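Local coordinates for protein NAD-dependent dehydrogenase (Rhizobium meliloti, PDB 4Z0P) that reduces glyoxylate and hydroxypyruvate with NADPH as the cofactor, as a member of the D-isomer specific 2-hydroxyacid dehydrogenase family, at residues 195-200 and 209-214; 228-233 and 237-242. One frame throughout, in Å; residues are numbered along the deposited sequence.

Contact 1: 195-200 and 209-214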
ATOM      1  N   ASP A 195       0.981  17.590   1.184  1.00 20.12           N
ATOM      2  CA  ASP A 195      -0.287  17.156   0.591  1.00 19.16           C
ATOM      3  C   ASP A 195      -1.015  16.110   1.424  1.00 21.34           C
ATOM      4  O   ASP A 195      -2.231  16.175   1.581  1.00 21.85           O
ATOM      5  CB  ASP A 195      -0.055  16.571  -0.815  1.00 20.72           C
ATOM      6  CG  ASP A 195       0.647  17.534  -1.764  1.00 25.36           C
ATOM      7  OD1 ASP A 195       0.183  18.698  -1.877  1.00 23.45           O
ATOM      8  OD2 ASP A 195       1.676  17.136  -2.416  1.00 23.27           O
ATOM      9  N   PHE A 196      -0.288  15.094   1.877  1.00 18.69           N
ATOM     10  CA  PHE A 196      -0.823  14.058   2.769  1.00 19.42           C
ATOM     11  C   PHE A 196      -0.113  14.209   4.107  1.00 20.13           C
ATOM     12  O   PHE A 196       1.083  13.943   4.201  1.00 19.91           O
ATOM     13  CB  PHE A 196      -0.527  12.630   2.273  1.00 20.17           C
ATOM     14  CG  PHE A 196      -1.237  12.190   1.003  1.00 18.50           C
ATOM     15  CD1 PHE A 196      -2.081  13.013   0.261  1.00 21.38           C
ATOM     16  CD2 PHE A 196      -0.999  10.896   0.530  1.00 20.15           C
ATOM     17  CE1 PHE A 196      -2.694  12.539  -0.902  1.00 23.21           C
ATOM     18  CE2 PHE A 196      -1.596  10.432  -0.641  1.00 19.25           C
ATOM     19  CZ  PHE A 196      -2.437  11.254  -1.353  1.00 22.17           C
ATOM     20  N   LEU A 197      -0.863  14.599   5.141  1.00 18.15           N
ATOM     21  CA  LEU A 197      -0.320  14.744   6.486  1.00 19.24           C
ATOM     22  C   LEU A 197      -0.504  13.456   7.252  1.00 21.49           C
ATOM     23  O   LEU A 197      -1.634  12.986   7.382  1.00 19.93           O
ATOM     24  CB  LEU A 197      -1.039  15.875   7.222  1.00 20.08           C
ATOM     25  CG  LEU A 197      -0.560  16.131   8.663  1.00 21.31           C
ATOM     26  CD1 LEU A 197       0.887  16.563   8.685  1.00 25.69           C
ATOM     27  CD2 LEU A 197      -1.417  17.186   9.329  1.00 22.35           C
ATOM     28  N   VAL A 198       0.585  12.918   7.797  1.00 18.76           N
ATOM     29  CA  VAL A 198       0.566  11.692   8.597  1.00 18.11           C
ATOM     30  C   VAL A 198       0.974  12.025  10.021  1.00 21.12           C
ATOM     31  O   VAL A 198       2.073  12.541  10.255  1.00 20.84           O
ATOM     32  CB  VAL A 198       1.536  10.635   8.055  1.00 19.22           C
ATOM     33  CG1 VAL A 198       1.609   9.406   8.965  1.00 21.76           C
ATOM     34  CG2 VAL A 198       1.085  10.186   6.662  1.00 19.99           C
ATOM     35  N   GLY A 199       0.098  11.712  10.968  1.00 19.44           N
ATOM     36  CA  GLY A 199       0.383  11.877  12.386  1.00 20.23           C
ATOM     37  C   GLY A 199       0.899  10.587  13.038  1.00 18.95           C
ATOM     38  O   GLY A 199       0.192   9.584  13.097  1.00 18.64           O
ATOM     39  N   LEU A 200       2.124  10.651  13.542  1.00 18.34           N
ATOM     40  CA  LEU A 200       2.755   9.590  14.332  1.00 19.05           C
ATOM     41  C   LEU A 200       3.409  10.178  15.587  1.00 21.11           C
ATOM     42  O   LEU A 200       4.532   9.847  15.933  1.00 20.61           O
ATOM     43  CB  LEU A 200       3.761   8.837  13.495  1.00 18.05           C
ATOM     44  CG  LEU A 200       3.102   7.895  12.472  1.00 21.63           C
ATOM     45  CD1 LEU A 200       4.138   7.390  11.474  1.00 22.45           C
ATOM     46  CD2 LEU A 200       2.398   6.740  13.145  1.00 25.28           C
ATOM     47  N   GLY A 209      -4.851  18.132  20.934  1.00 22.31           N
ATOM     48  CA  GLY A 209      -5.571  19.017  20.023  1.00 27.20           C
ATOM     49  C   GLY A 209      -4.752  19.752  18.968  1.00 27.59           C
ATOM     50  O   GLY A 209      -5.211  20.757  18.425  1.00 26.20           O
ATOM     51  N   ILE A 210      -3.569  19.233  18.639  1.00 23.19           N
ATOM     52  CA  ILE A 210      -2.677  19.855  17.679  1.00 24.26           C
ATOM     53  C   ILE A 210      -3.254  19.805  16.247  1.00 26.52           C
ATOM     54  O   ILE A 210      -3.064  20.731  15.460  1.00 25.81           O
ATOM     55  CB  ILE A 210      -1.242  19.235  17.746  1.00 26.86           C
ATOM     56  CG1 ILE A 210      -0.219  20.083  16.981  1.00 35.22           C
ATOM     57  CG2 ILE A 210      -1.195  17.828  17.249  1.00 25.59           C
ATOM     58  CD1 ILE A 210       1.217  19.669  17.254  1.00 32.64           C
ATOM     59  N   PHE A 211      -3.989  18.752  15.935  1.00 21.16           N
ATOM     60  CA  PHE A 211      -4.545  18.606  14.579  1.00 21.75           C
ATOM     61  C   PHE A 211      -5.935  19.239  14.586  1.00 23.65           C
ATOM     62  O   PHE A 211      -6.933  18.588  14.900  1.00 22.81           O
ATOM     63  CB  PHE A 211      -4.607  17.151  14.148  1.00 22.42           C
ATOM     64  CG  PHE A 211      -3.277  16.418  14.226  1.00 20.08           C
ATOM     65  CD1 PHE A 211      -2.198  16.808  13.443  1.00 23.80           C
ATOM     66  CD2 PHE A 211      -3.132  15.306  15.043  1.00 21.66           C
ATOM     67  CE1 PHE A 211      -0.989  16.110  13.477  1.00 22.88           C
ATOM     68  CE2 PHE A 211      -1.935  14.598  15.077  1.00 21.72           C
ATOM     69  CZ  PHE A 211      -0.853  14.997  14.296  1.00 20.79           C
ATOM     70  N   ASN A 212      -5.971  20.520  14.255  1.00 23.52           N
ATOM     71  CA  ASN A 212      -7.191  21.343  14.308  1.00 24.50           C
ATOM     72  C   ASN A 212      -7.371  22.128  13.001  1.00 23.95           C
ATOM     73  O   ASN A 212      -6.558  22.017  12.077  1.00 22.91           O
ATOM     74  CB  ASN A 212      -7.152  22.284  15.514  1.00 26.12           C
ATOM     75  CG  ASN A 212      -5.949  23.174  15.505  1.00 33.82           C
ATOM     76  OD1 ASN A 212      -5.526  23.642  14.459  1.00 27.32           O
ATOM     77  ND2 ASN A 212      -5.357  23.375  16.666  1.00 45.99           N
ATOM     78  N   ALA A 213      -8.485  22.849  12.893  1.00 24.51           N
ATOM     79  CA  ALA A 213      -8.845  23.509  11.641  1.00 24.24           C
ATOM     80  C   ALA A 213      -7.773  24.482  11.170  1.00 23.76           C
ATOM     81  O   ALA A 213      -7.490  24.544   9.975  1.00 25.28           O
ATOM     82  CB  ALA A 213     -10.190  24.219  11.762  1.00 28.11           C
ATOM     83  N   ALA A 214      -7.171  25.223  12.098  1.00 23.33           N
ATOM     84  CA  ALA A 214      -6.093  26.151  11.725  1.00 26.32           C
ATOM     85  C   ALA A 214      -4.918  25.429  11.079  1.00 25.64           C
ATOM     86  O   ALA A 214      -4.338  25.930  10.126  1.00 27.53           O
ATOM     87  CB  ALA A 214      -5.610  26.956  12.918  1.00 32.67           C
TER

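Contact 2: 228-233 and 237-242. With NDP (NADPH dihydro-nicotinamide-adenine-dinucleotide phosphate), chain H.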
ATOM      1  N   PRO A 228      -5.672  18.794   0.652  1.00 21.83           N
ATOM      2  CA  PRO A 228      -4.874  17.839   1.418  1.00 20.97           C
ATOM      3  C   PRO A 228      -5.705  16.715   2.057  1.00 20.95           C
ATOM      4  O   PRO A 228      -6.928  16.818   2.186  1.00 21.31           O
ATOM      5  CB  PRO A 228      -4.260  18.738   2.506  1.00 23.50           C
ATOM      6  CG  PRO A 228      -5.316  19.785   2.739  1.00 23.19           C
ATOM      7  CD  PRO A 228      -5.865  20.056   1.383  1.00 24.55           C
ATOM      8  N   VAL A 229      -5.001  15.674   2.491  1.00 19.51           N
ATOM      9  CA  VAL A 229      -5.522  14.542   3.247  1.00 19.60           C
ATOM     10  C   VAL A 229      -4.874  14.464   4.622  1.00 19.49           C
ATOM     11  O   VAL A 229      -3.688  14.762   4.776  1.00 20.48           O
ATOM     12  CB  VAL A 229      -5.223  13.241   2.458  1.00 22.42           C
ATOM     13  CG1 VAL A 229      -5.575  11.985   3.230  1.00 24.48           C
ATOM     14  CG2 VAL A 229      -6.012  13.294   1.155  1.00 25.54           C
ATOM     15  N   PHE A 230      -5.656  14.049   5.618  1.00 18.91           N
ATOM     16  CA  PHE A 230      -5.176  13.869   6.988  1.00 19.36           C
ATOM     17  C   PHE A 230      -5.228  12.404   7.384  1.00 19.78           C
ATOM     18  O   PHE A 230      -6.289  11.762   7.320  1.00 20.15           O
ATOM     19  CB  PHE A 230      -6.034  14.668   7.964  1.00 20.07           C
ATOM     20  CG  PHE A 230      -5.647  14.491   9.406  1.00 19.45           C
ATOM     21  CD1 PHE A 230      -4.325  14.671   9.822  1.00 21.37           C
ATOM     22  CD2 PHE A 230      -6.592  14.181  10.364  1.00 21.61           C
ATOM     23  CE1 PHE A 230      -3.966  14.540  11.164  1.00 21.13           C
ATOM     24  CE2 PHE A 230      -6.237  14.047  11.710  1.00 21.69           C
ATOM     25  CZ  PHE A 230      -4.924  14.228  12.111  1.00 20.07           C
ATOM     26  N   ILE A 231      -4.090  11.892   7.846  1.00 17.83           N
ATOM     27  CA  ILE A 231      -3.954  10.480   8.220  1.00 16.96           C
ATOM     28  C   ILE A 231      -3.389  10.443   9.626  1.00 21.29           C
ATOM     29  O   ILE A 231      -2.299  11.005   9.877  1.00 22.14           O
ATOM     30  CB  ILE A 231      -2.992   9.773   7.257  1.00 18.45           C
ATOM     31  CG1 ILE A 231      -3.580   9.740   5.843  1.00 18.43           C
ATOM     32  CG2 ILE A 231      -2.605   8.372   7.759  1.00 21.38           C
ATOM     33  CD1 ILE A 231      -2.513   9.516   4.797  1.00 21.16           C
ATOM     34  N   ASN A 232      -4.139   9.882  10.574  1.00 19.07           N
ATOM     35  CA  ASN A 232      -3.644   9.820  11.955  1.00 19.19           C
ATOM     36  C   ASN A 232      -3.647   8.428  12.541  1.00 20.49           C
ATOM     37  O   ASN A 232      -4.686   7.766  12.587  1.00 18.30           O
ATOM     38  CB  ASN A 232      -4.435  10.748  12.880  1.00 20.07           C
ATOM     39  CG  ASN A 232      -3.774  10.938  14.257  1.00 18.84           C
ATOM     40  OD1 ASN A 232      -2.589  10.651  14.465  1.00 19.02           O
ATOM     41  ND2 ASN A 232      -4.539  11.458  15.185  1.00 18.92           N
ATOM     42  N   ALA A 233      -2.478   7.981  12.980  1.00 18.42           N
ATOM     43  CA  ALA A 233      -2.357   6.735  13.737  1.00 19.13           C
ATOM     44  C   ALA A 233      -1.547   6.903  15.006  1.00 17.98           C
ATOM     45  O   ALA A 233      -1.047   5.906  15.561  1.00 18.72           O
ATOM     46  CB  ALA A 233      -1.760   5.626  12.875  1.00 20.96           C
ATOM     47  N   GLY A 237      -6.475  11.861  21.034  1.00 21.90           N
ATOM     48  CA  GLY A 237      -6.475  13.108  21.789  1.00 23.86           C
ATOM     49  C   GLY A 237      -5.682  14.238  21.141  1.00 24.15           C
ATOM     50  O   GLY A 237      -5.813  15.391  21.550  1.00 22.87           O
ATOM     51  N   SER A 238      -4.855  13.921  20.141  1.00 21.30           N
ATOM     52  CA  SER A 238      -4.120  14.937  19.395  1.00 20.49           C
ATOM     53  C   SER A 238      -4.964  15.633  18.328  1.00 21.92           C
ATOM     54  O   SER A 238      -4.521  16.628  17.766  1.00 22.98           O
ATOM     55  CB  SER A 238      -2.844  14.357  18.773  1.00 21.39           C
ATOM     56  OG  SER A 238      -1.951  13.931  19.790  1.00 22.31           O
ATOM     57  N   GLN A 239      -6.174  15.145  18.048  1.00 21.93           N
ATOM     58  CA  GLN A 239      -6.989  15.745  17.006  1.00 22.50           C
ATOM     59  C   GLN A 239      -8.273  16.332  17.549  1.00 20.52           C
ATOM     60  O   GLN A 239      -8.743  15.977  18.646  1.00 23.30           O
ATOM     61  CB  GLN A 239      -7.282  14.727  15.897  1.00 21.15           C
ATOM     62  CG  GLN A 239      -8.343  13.693  16.237  1.00 19.76           C
ATOM     63  CD  GLN A 239      -8.211  12.394  15.469  1.00 20.61           C
ATOM     64  OE1 GLN A 239      -7.237  12.152  14.747  1.00 22.01           O
ATOM     65  NE2 GLN A 239      -9.212  11.529  15.628  1.00 21.39           N
ATOM     66  N   VAL A 240      -8.805  17.291  16.796  1.00 21.41           N
ATOM     67  CA  VAL A 240     -10.082  17.926  17.120  1.00 23.79           C
ATOM     68  C   VAL A 240     -11.077  17.424  16.083  1.00 24.48           C
ATOM     69  O   VAL A 240     -11.129  17.935  14.953  1.00 22.88           O
ATOM     70  CB  VAL A 240      -9.995  19.470  17.124  1.00 26.92           C
ATOM     71  CG1 VAL A 240     -11.306  20.085  17.577  1.00 26.13           C
ATOM     72  CG2 VAL A 240      -8.864  19.924  18.031  1.00 24.37           C
ATOM     73  N   GLU A 241     -11.847  16.407  16.456  1.00 22.85           N
ATOM     74  CA  GLU A 241     -12.755  15.772  15.496  1.00 23.26           C
ATOM     75  C   GLU A 241     -13.837  16.691  14.959  1.00 23.69           C
ATOM     76  O   GLU A 241     -14.212  16.572  13.805  1.00 22.94           O
ATOM     77  CB  GLU A 241     -13.369  14.499  16.089  1.00 25.04           C
ATOM     78  CG  GLU A 241     -12.308  13.403  16.116  1.00 23.41           C
ATOM     79  CD  GLU A 241     -12.641  12.201  16.972  1.00 26.01           C
ATOM     80  OE1 GLU A 241     -13.798  12.024  17.369  1.00 25.39           O
ATOM     81  OE2 GLU A 241     -11.708  11.428  17.223  1.00 23.56           O
ATOM     82  N   ALA A 242     -14.310  17.632  15.767  1.00 23.35           N
ATOM     83  CA  ALA A 242     -15.265  18.613  15.262  1.00 27.74           C
ATOM     84  C   ALA A 242     -14.682  19.361  14.047  1.00 28.11           C
ATOM     85  O   ALA A 242     -15.398  19.659  13.085  1.00 23.54           O
ATOM     86  CB  ALA A 242     -15.661  19.599  16.357  1.00 29.42           C
TER
HETATM   87  PA  NDP H 407       8.928   7.920  19.527  1.00 22.22           P
HETATM   88  O1A NDP H 407       9.083   8.379  20.969  1.00 23.33           O
HETATM   89  O2A NDP H 407      10.029   7.097  18.945  1.00 20.98           O
HETATM   90  O5B NDP H 407       8.758   9.234  18.660  1.00 22.21           O
HETATM   91  C5B NDP H 407       7.954  10.332  19.036  1.00 22.18           C
HETATM   92  C4B NDP H 407       8.246  11.468  18.094  1.00 20.95           C
HETATM   93  O4B NDP H 407       7.308  12.501  18.383  1.00 22.00           O
HETATM   94  C3B NDP H 407       9.635  12.080  18.262  1.00 26.81           C
HETATM   95  O3B NDP H 407      10.101  12.454  16.970  1.00 25.11           O
HETATM   96  C2B NDP H 407       9.368  13.306  19.110  1.00 21.31           C
HETATM   97  O2B NDP H 407      10.288  14.366  18.935  1.00 25.18           O
HETATM   98  C1B NDP H 407       8.025  13.710  18.561  1.00 22.35           C
HETATM   99  N9A NDP H 407       7.346  14.614  19.505  1.00 22.60           N
HETATM  100  C8A NDP H 407       6.855  14.371  20.736  1.00 23.91           C
HETATM  101  N7A NDP H 407       6.306  15.422  21.304  1.00 24.20           N
HETATM  102  C5A NDP H 407       6.454  16.411  20.373  1.00 21.99           C
HETATM  103  C6A NDP H 407       6.107  17.777  20.361  1.00 27.11           C
HETATM  104  N6A NDP H 407       5.470  18.378  21.392  1.00 25.74           N
HETATM  105  N1A NDP H 407       6.407  18.510  19.252  1.00 26.72           N
HETATM  106  C2A NDP H 407       7.037  17.911  18.231  1.00 29.50           C
HETATM  107  N3A NDP H 407       7.422  16.635  18.136  1.00 22.91           N
HETATM  108  C4A NDP H 407       7.088  15.929  19.248  1.00 21.86           C
HETATM  109  O3  NDP H 407       7.489   7.187  19.497  1.00 20.43           O
HETATM  110  PN  NDP H 407       7.112   6.056  18.397  1.00 21.03           P
HETATM  111  O1N NDP H 407       7.477   6.524  17.028  1.00 21.42           O
HETATM  112  O2N NDP H 407       7.576   4.718  18.851  1.00 19.75           O
HETATM  113  O5D NDP H 407       5.537   6.047  18.629  1.00 20.48           O
HETATM  114  C5D NDP H 407       4.790   7.213  18.341  1.00 19.33           C
HETATM  115  C4D NDP H 407       3.360   7.072  18.843  1.00 20.88           C
HETATM  116  O4D NDP H 407       2.607   6.223  17.974  1.00 20.78           O
HETATM  117  C3D NDP H 407       3.173   6.412  20.202  1.00 21.22           C
HETATM  118  O3D NDP H 407       3.434   7.350  21.266  1.00 21.88           O
HETATM  119  C2D NDP H 407       1.738   5.927  20.210  1.00 19.17           C
HETATM  120  O2D NDP H 407       0.866   6.938  20.748  1.00 21.64           O
HETATM  121  C1D NDP H 407       1.466   5.779  18.690  1.00 19.03           C
HETATM  122  N1N NDP H 407       1.165   4.400  18.300  1.00 18.19           N
HETATM  123  C2N NDP H 407      -0.075   4.062  17.769  1.00 19.14           C
HETATM  124  C3N NDP H 407      -0.368   2.789  17.381  1.00 19.34           C
HETATM  125  C7N NDP H 407      -1.634   2.423  16.666  1.00 19.89           C
HETATM  126  O7N NDP H 407      -1.936   1.214  16.601  1.00 21.15           O
HETATM  127  N7N NDP H 407      -2.397   3.361  16.149  1.00 18.97           N
HETATM  128  C4N NDP H 407       0.638   1.719  17.587  1.00 21.07           C
HETATM  129  C5N NDP H 407       1.925   2.165  18.178  1.00 19.76           C
HETATM  130  C6N NDP H 407       2.159   3.428  18.482  1.00 19.04           C
HETATM  131  P2B NDP H 407      11.776  14.287  19.544  1.00 37.25           P
HETATM  132  O1X NDP H 407      12.475  13.284  18.662  1.00 63.70           O
HETATM  133  O2X NDP H 407      12.268  15.709  19.342  1.00 36.38           O
HETATM  134  O3X NDP H 407      11.646  13.870  20.961  1.00 31.15           O

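Contact 1: 195-200 and 209-214
In the Rossmann-type NAD-binding domain, Phe211 packs against Leu197 and Gly199 of the parallel strand 196-199, from the connection that leads to helix 213-216. The contact is small, with 105 Å² buried in all, and wholly apolar. Phe211 carries the side of 209-214. Its CZ lies 3.9 Å from Gly199 CA, and its CD1 lies 4.2 Å from Leu197 CD2. Both strand atoms meet the ring obliquely. The ring gets there because CG stands anti to the carbonyl carbon and beside the backbone N (chi1 -55°). One face of the ring is backed by the preceding residue: Ile210 CG2 sits 3.7 Å above its plane, over the centre. Leu197 reaches across with CG anti to its own backbone N (chi1 180°). At Gly199 the lack of a side chain matters, since a CB there would come within 2.9 Å of Phe211 CZ and clash. The glycine therefore lets the ring end settle close to the strand backbone. Around the contact, Met146 of strand 142-146 touches Leu197, Ile210 and Phe211, while the Phe230 ring of strand 229-232 meets that of Phe211 with the planes at about 50°. Just beyond Phe211, Asn212 is the N-cap of helix 213-216, its OD1 accepting from Leu215 N. Its ND2 also makes a weak bond of 3.2 Å to Gly209 O. Leu200, just past the strand, touches NADPH. Such apolar packing of a connection over its strand belongs to the beta-alpha-beta unit of strand 196-199, helix 213-216 and strand 229-232, a building block of the Rossmann fold.

Contact 2: 228-233 and 237-242
Gln239 OE1 accepts a nearly straight hydrogen bond from Asn232 ND2, 2.8 Å long with an N-H...O angle of 175°. The donor stands above the carbonyl plane of Gln239, 43° out of it, whereas OE1 lies in the amide plane of Asn232. The same oxygen sits at the edge of the Phe230 ring, 3.7 Å from CE2. Gln239 CG lies between its backbone N and carbonyl carbon (chi1 76°), and the chain runs extended from there to the strand. Its other amide atom, NE2, donates to Glu241 OE2 at 3.0 Å, on the anti lone pair, and also to Val260 O. The buried amide is thus held at both ends. A leucine here would probably leave Asn232 ND2 without its straight acceptor and Glu241 OE2 without the amide donor. Asn232 OD1 accepts from Gly234 N, which ties the asparagine to the turn after its strand. Next to it, Ala233 O takes a 2.9 Å hydrogen bond from N7N of the NADPH carboxamide. The contact joins strand 229-232 to the turn that leads into helix 241-250, with Leu258 of neighbouring strand 255-258 touching both Phe230 and Gln239.

How the contacts relate
The two contacts are built on neighbouring strands of one parallel sheet, their centres 5 Å apart. Contact 1 closes along the chain before contact 2 opens, and helix 213-216 leads on to strand 229-232. Strands 196-199 and 229-232 are joined by probable backbone hydrogen bonds from Gly199 N to Ile231 O and from Ile231 N to Leu197 O, both 2.7 Å. Each contact belongs to one of two successive beta-alpha-beta units, which share strand 229-232. Both strands run out toward the cofactor, where Leu200 and Ala233 follow them in the NADPH pocket. Two consecutive units thus each bring a residue, just past the strand, to the same NADPH.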